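Local coordinates for protein transcriptional repressor, TetR family (Thermus thermophilus, PDB 3ANP) that represses transcription, controls fatty acid degradation and binds lauroyl-CoA, probably as the ligand that regulates its hold on DNA, at residues E12-A17 against F47-Y52; Q63-L68 against G129-E134. All blocks are in the same frame, centred on the assembly; numbering follows the deposited sequence.

Overall arrangement
From the N terminus, helix 3-25 leads through helices 32-39 and 43-49, and interaction 1 closes this first loop by bringing 47-52 back against 12-17 within the DNA-binding part of the chain. Helix 54-77 follows almost at once and carries 63-68. Interaction 2 closes a second, longer loop of mostly helix, in which 129-134 of helix 128-142 returns to that segment. The two loops are in series, neither nested nor crossed, with contact centres 24 Å apart. Interaction 1 thus ties helix 3-25 to the end of helix 43-49 within the DNA-binding domain, and interaction 2 packs helix 54-77 on helix 128-142 within the ligand-binding domain that holds dodecyl-CoA.

Interaction 1: E12-A17 against F47-Y52; sequences ERIFRA and FNYYPY
Ile14 meets two consecutive tyrosines, one with each of its branches. Its CD1 lies obliquely by the ring of Tyr49, 3.8 Å from Tyr49 CD2, and the two side chains cross at about a right angle. The other branch, CG2 of Ile14, comes to the edge of the Tyr50 ring, near its plane, with Tyr50 CD2 at 3.8 Å; here the side chains run past each other in opposite directions. The division follows from the first torsion of Ile14: at chi1 -70° CG1 is anti to the carbonyl carbon and carries CD1 to Tyr49, while CG2 is anti to the backbone N. With an alanine here both branches would be gone, and the gap opened would probably leave the Tyr49 ring and the edge of the Tyr50 ring without their apolar partner.

The far end of Tyr50 reaches Phe15, its OH lying 3.6 Å from Phe15 CB and obliquely to the Phe15 ring. This is a packing contact; the hydroxyl is hydrogen-bonded instead to Asp59 of helix 54-77, which fixes the outer end of the ring. Tyr50 is the first residue past helix 43-49 to leave helical backbone angles, and Arg11 makes a cation-pi contact with it and also hydrogen-bonds the carbonyl oxygen of Tyr49. Within helix 3-25, Arg16 NE forms a salt bridge with Glu12 OE2 at 2.9 Å. Its N-H...O bond is nearly straight, 168°. Glu12 OE2 lies in the guanidinium plane of Arg16, while NE approaches OE2 from above the carboxylate plane. The packing of the first helix on the end of the predicted recognition helix of a helix-turn-helix is characteristic of the three-helix DNA-binding domain of TetR-family repressors.

Interaction 2: Q63-L68 against G129-E134; sequences QLLAGL and GDLIAE
Leu131 supplies the apolar contact from its side with a single methyl, CD2, which meets two leucines of helix 54-77. Leu65 CD1 lies 3.9 Å from Leu131 CD2, and the two side chains lie alongside, pointing opposite ways. Although the first bond of the Leu65 side chain is not directed at the other helix, its CG is anti to the backbone N (chi1 -180°), and from there the CD1 methyl draws nearer to Leu131.

The same CD2 of Leu131 also packs against Leu68, one turn on, at its carbonyl carbon C (4.0 Å) and at the base of its side chain, CB (4.2 Å). The methyl is thus set against both main chain and side chain of Leu68.

All three leucines are buried. Helix 54-77 is the long helix that joins the DNA-binding domain to the all-helical ligand-binding domain of TetR-family repressors, and the contact fastens its middle part to helix 128-142. The nearest atoms of the Leu68 side chain and the bound dodecyl-CoA are about 4 Å apart, and Leu64, one turn earlier, belongs to the ligand pocket.

Further apolar packing continues from both helices: Leu68 rests on Val92 and Leu93 of helix 82-99, and Ile132 on Leu158 and Ala159 of helix 151-172.

Among charged groups, Glu134 OE2 forms a salt bridge with Arg73 NH2, a second link between helix 128-142 and helix 54-77.

Interaction 1: E12-A17 against F47-Y52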
loop_
_atom_site.group_PDB
_atom_site.type_symbol
_atom_site.label_atom_id
_atom_site.label_comp_id
_atom_site.label_asym_id
_atom_site.label_seq_id
_atom_site.Cartn_x
_atom_site.Cartn_y
_atom_site.Cartn_z
ATOM N N GLU A 12 1.502 9.761 29.985
ATOM C CA GLU A 12 2.825 9.204 29.719
ATOM C C GLU A 12 3.075 7.911 30.497
ATOM O O GLU A 12 3.714 6.994 29.987
ATOM C CB GLU A 12 3.923 10.237 30.014
ATOM C CG GLU A 12 5.264 9.914 29.351
ATOM C CD GLU A 12 6.276 9.251 30.287
ATOM O OE1 GLU A 12 7.351 8.814 29.797
ATOM O OE2 GLU A 12 6.010 9.173 31.510
ATOM N N ARG A 13 2.558 7.818 31.718
ATOM C CA ARG A 13 2.764 6.608 32.506
ATOM C C ARG A 13 1.990 5.440 31.878
ATOM O O ARG A 13 2.491 4.320 31.800
ATOM C CB ARG A 13 2.319 6.828 33.957
ATOM C CG ARG A 13 2.766 5.710 34.884
ATOM C CD ARG A 13 2.420 5.986 36.339
ATOM N NE ARG A 13 0.986 5.895 36.614
ATOM C CZ ARG A 13 0.210 6.938 36.902
ATOM N NH1 ARG A 13 0.728 8.163 36.949
ATOM N NH2 ARG A 13 -1.078 6.754 37.169
ATOM N N ILE A 14 0.763 5.700 31.439
ATOM C CA ILE A 14 -0.031 4.660 30.794
ATOM C C ILE A 14 0.716 4.231 29.520
ATOM O O ILE A 14 0.872 3.042 29.250
ATOM C CB ILE A 14 -1.442 5.193 30.428
ATOM C CG1 ILE A 14 -2.254 5.417 31.717
ATOM C CG2 ILE A 14 -2.150 4.209 29.475
ATOM C CD1 ILE A 14 -3.524 6.235 31.524
ATOM N N PHE A 15 1.183 5.210 28.742
ATOM C CA PHE A 15 1.921 4.914 27.524
ATOM C C PHE A 15 3.133 4.020 27.816
ATOM O O PHE A 15 3.337 2.977 27.173
ATOM C CB PHE A 15 2.374 6.220 26.859
ATOM C CG PHE A 15 3.260 6.011 25.662
ATOM C CD1 PHE A 15 4.647 6.110 25.775
ATOM C CD2 PHE A 15 2.710 5.678 24.426
ATOM C CE1 PHE A 15 5.474 5.876 24.675
ATOM C CE2 PHE A 15 3.522 5.444 23.327
ATOM C CZ PHE A 15 4.915 5.542 23.452
ATOM N N ARG A 16 3.939 4.418 28.796
ATOM C CA ARG A 16 5.117 3.631 29.141
ATOM C C ARG A 16 4.755 2.229 29.570
ATOM O O ARG A 16 5.408 1.252 29.163
ATOM C CB ARG A 16 5.917 4.312 30.256
ATOM C CG ARG A 16 6.628 5.564 29.778
ATOM C CD ARG A 16 7.735 5.985 30.742
ATOM N NE ARG A 16 7.195 6.530 31.979
ATOM C CZ ARG A 16 7.171 5.886 33.141
ATOM N NH1 ARG A 16 7.667 4.656 33.237
ATOM N NH2 ARG A 16 6.631 6.471 34.203
ATOM N N ALA A 17 3.726 2.127 30.406
ATOM C CA ALA A 17 3.270 0.832 30.903
ATOM C C ALA A 17 2.857 -0.083 29.747
ATOM O O ALA A 17 3.216 -1.260 29.710
ATOM C CB ALA A 17 2.100 1.028 31.847
ATOM N N PHE A 47 -9.019 3.507 28.809
ATOM C CA PHE A 47 -9.750 3.821 27.582
ATOM C C PHE A 47 -10.019 5.301 27.383
ATOM O O PHE A 47 -10.187 5.761 26.245
ATOM C CB PHE A 47 -11.058 3.018 27.503
ATOM C CG PHE A 47 -10.845 1.577 27.135
ATOM C CD1 PHE A 47 -10.241 1.243 25.915
ATOM C CD2 PHE A 47 -11.202 0.554 28.014
ATOM C CE1 PHE A 47 -9.995 -0.092 25.576
ATOM C CE2 PHE A 47 -10.961 -0.787 27.687
ATOM C CZ PHE A 47 -10.356 -1.109 26.466
ATOM N N ASN A 48 -10.054 6.058 28.476
ATOM C CA ASN A 48 -10.268 7.492 28.357
ATOM C C ASN A 48 -9.058 8.116 27.686
ATOM O O ASN A 48 -9.187 9.074 26.929
ATOM C CB ASN A 48 -10.488 8.145 29.733
ATOM C CG ASN A 48 -11.842 7.814 30.317
ATOM O OD1 ASN A 48 -12.816 7.664 29.583
ATOM N ND2 ASN A 48 -11.918 7.715 31.638
ATOM N N TYR A 49 -7.882 7.559 27.951
ATOM C CA TYR A 49 -6.650 8.087 27.360
ATOM C C TYR A 49 -6.336 7.495 25.984
ATOM O O TYR A 49 -5.855 8.206 25.097
ATOM C CB TYR A 49 -5.479 7.848 28.317
ATOM C CG TYR A 49 -5.464 8.852 29.459
ATOM C CD1 TYR A 49 -4.712 10.025 29.369
ATOM C CD2 TYR A 49 -6.257 8.659 30.594
ATOM C CE1 TYR A 49 -4.747 10.992 30.378
ATOM C CE2 TYR A 49 -6.298 9.611 31.613
ATOM C CZ TYR A 49 -5.539 10.775 31.495
ATOM O OH TYR A 49 -5.568 11.720 32.484
ATOM N N TYR A 50 -6.617 6.201 25.828
ATOM C CA TYR A 50 -6.392 5.445 24.590
ATOM C C TYR A 50 -7.645 4.595 24.338
ATOM O O TYR A 50 -7.793 3.514 24.897
ATOM C CB TYR A 50 -5.153 4.543 24.755
ATOM C CG TYR A 50 -3.855 5.332 24.843
ATOM C CD1 TYR A 50 -3.287 5.903 23.695
ATOM C CD2 TYR A 50 -3.219 5.542 26.073
ATOM C CE1 TYR A 50 -2.131 6.666 23.762
ATOM C CE2 TYR A 50 -2.047 6.306 26.148
ATOM C CZ TYR A 50 -1.514 6.867 24.990
ATOM O OH TYR A 50 -0.386 7.656 25.046
ATOM N N PRO A 51 -8.566 5.088 23.497
ATOM C CA PRO A 51 -9.829 4.425 23.146
ATOM C C PRO A 51 -9.693 3.015 22.598
ATOM O O PRO A 51 -10.629 2.223 22.674
ATOM C CB PRO A 51 -10.456 5.383 22.130
ATOM C CG PRO A 51 -9.877 6.700 22.493
ATOM C CD PRO A 51 -8.440 6.366 22.780
ATOM N N TYR A 52 -8.538 2.710 22.019
ATOM C CA TYR A 52 -8.273 1.373 21.500
ATOM C C TYR A 52 -6.765 1.163 21.612
ATOM O O TYR A 52 -6.011 2.134 21.569
ATOM C CB TYR A 52 -8.787 1.218 20.045
ATOM C CG TYR A 52 -8.471 2.367 19.108
ATOM C CD1 TYR A 52 -7.349 2.335 18.273
ATOM C CD2 TYR A 52 -9.304 3.487 19.052
ATOM C CE1 TYR A 52 -7.063 3.394 17.398
ATOM C CE2 TYR A 52 -9.025 4.544 18.202
ATOM C CZ TYR A 52 -7.904 4.495 17.375
ATOM O OH TYR A 52 -7.632 5.558 16.554
#

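Interaction 2: Q63-L68 against G129-E134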
loop_
_atom_site.group_PDB
_atom_site.type_symbol
_atom_site.label_atom_id
_atom_site.label_comp_id
_atom_site.label_asym_id
_atom_site.label_seq_id
_atom_site.Cartn_x
_atom_site.Cartn_y
_atom_site.Cartn_z
ATOM N N GLN A 63 6.046 9.599 17.476
ATOM C CA GLN A 63 7.325 9.949 18.114
ATOM C C GLN A 63 8.466 9.577 17.170
ATOM O O GLN A 63 9.398 10.359 16.946
ATOM C CB GLN A 63 7.513 9.173 19.431
ATOM C CG GLN A 63 8.944 9.295 20.017
ATOM C CD GLN A 63 9.250 8.230 21.088
ATOM O OE1 GLN A 63 8.333 7.647 21.673
ATOM N NE2 GLN A 63 10.543 7.993 21.353
ATOM N N LEU A 64 8.411 8.371 16.616
ATOM C CA LEU A 64 9.469 7.940 15.706
ATOM C C LEU A 64 9.557 8.888 14.505
ATOM O O LEU A 64 10.646 9.342 14.127
ATOM C CB LEU A 64 9.212 6.506 15.235
ATOM C CG LEU A 64 9.303 5.367 16.264
ATOM C CD1 LEU A 64 8.885 4.053 15.584
ATOM C CD2 LEU A 64 10.735 5.240 16.798
ATOM N N LEU A 65 8.410 9.207 13.913
ATOM C CA LEU A 65 8.404 10.099 12.761
ATOM C C LEU A 65 8.929 11.494 13.126
ATOM O O LEU A 65 9.625 12.119 12.331
ATOM C CB LEU A 65 6.996 10.209 12.175
ATOM C CG LEU A 65 6.896 11.130 10.951
ATOM C CD1 LEU A 65 7.732 10.535 9.809
ATOM C CD2 LEU A 65 5.437 11.280 10.507
ATOM N N ALA A 66 8.596 11.991 14.319
ATOM C CA ALA A 66 9.069 13.314 14.730
ATOM C C ALA A 66 10.594 13.318 14.827
ATOM O O ALA A 66 11.246 14.319 14.498
ATOM C CB ALA A 66 8.437 13.740 16.088
ATOM N N GLY A 67 11.166 12.212 15.293
ATOM C CA GLY A 67 12.619 12.133 15.372
ATOM C C GLY A 67 13.197 12.170 13.965
ATOM O O GLY A 67 14.202 12.846 13.693
ATOM N N LEU A 68 12.565 11.428 13.056
ATOM C CA LEU A 68 13.009 11.406 11.665
ATOM C C LEU A 68 12.887 12.793 11.028
ATOM O O LEU A 68 13.707 13.163 10.194
ATOM C CB LEU A 68 12.201 10.378 10.857
ATOM C CG LEU A 68 12.479 8.897 11.176
ATOM C CD1 LEU A 68 11.491 8.002 10.428
ATOM C CD2 LEU A 68 13.893 8.542 10.771
ATOM N N GLY A 129 4.353 11.219 4.196
ATOM C CA GLY A 129 4.261 11.865 2.893
ATOM C C GLY A 129 4.704 13.320 2.924
ATOM O O GLY A 129 5.455 13.778 2.050
ATOM N N ASP A 130 4.239 14.053 3.933
ATOM C CA ASP A 130 4.589 15.458 4.078
ATOM C C ASP A 130 6.071 15.664 4.416
ATOM O O ASP A 130 6.675 16.642 3.971
ATOM C CB ASP A 130 3.693 16.134 5.128
ATOM C CG ASP A 130 2.239 16.242 4.679
ATOM O OD1 ASP A 130 1.966 16.203 3.457
ATOM O OD2 ASP A 130 1.359 16.376 5.551
ATOM N N LEU A 131 6.665 14.760 5.196
ATOM C CA LEU A 131 8.099 14.878 5.494
ATOM C C LEU A 131 8.887 14.700 4.172
ATOM O O LEU A 131 9.850 15.429 3.879
ATOM C CB LEU A 131 8.524 13.802 6.517
ATOM C CG LEU A 131 10.040 13.714 6.802
ATOM C CD1 LEU A 131 10.583 15.098 7.129
ATOM C CD2 LEU A 131 10.314 12.751 7.970
ATOM N N ILE A 132 8.484 13.724 3.368
ATOM C CA ILE A 132 9.168 13.507 2.084
ATOM C C ILE A 132 9.027 14.762 1.211
ATOM O O ILE A 132 9.985 15.194 0.556
ATOM C CB ILE A 132 8.583 12.274 1.349
ATOM C CG1 ILE A 132 8.975 11.000 2.109
ATOM C CG2 ILE A 132 9.092 12.213 -0.102
ATOM C CD1 ILE A 132 8.214 9.769 1.671
ATOM N N ALA A 133 7.844 15.371 1.229
ATOM C CA ALA A 133 7.621 16.579 0.438
ATOM C C ALA A 133 8.606 17.682 0.820
ATOM O O ALA A 133 9.005 18.481 -0.031
ATOM C CB ALA A 133 6.180 17.075 0.610
ATOM N N GLU A 134 9.000 17.741 2.093
ATOM C CA GLU A 134 9.950 18.772 2.519
ATOM C C GLU A 134 11.311 18.550 1.853
ATOM O O GLU A 134 12.034 19.501 1.574
ATOM C CB GLU A 134 10.141 18.768 4.047
ATOM C CG GLU A 134 8.977 19.347 4.867
ATOM C CD GLU A 134 9.233 19.278 6.374
ATOM O OE1 GLU A 134 10.398 19.439 6.798
ATOM O OE2 GLU A 134 8.270 19.072 7.138
#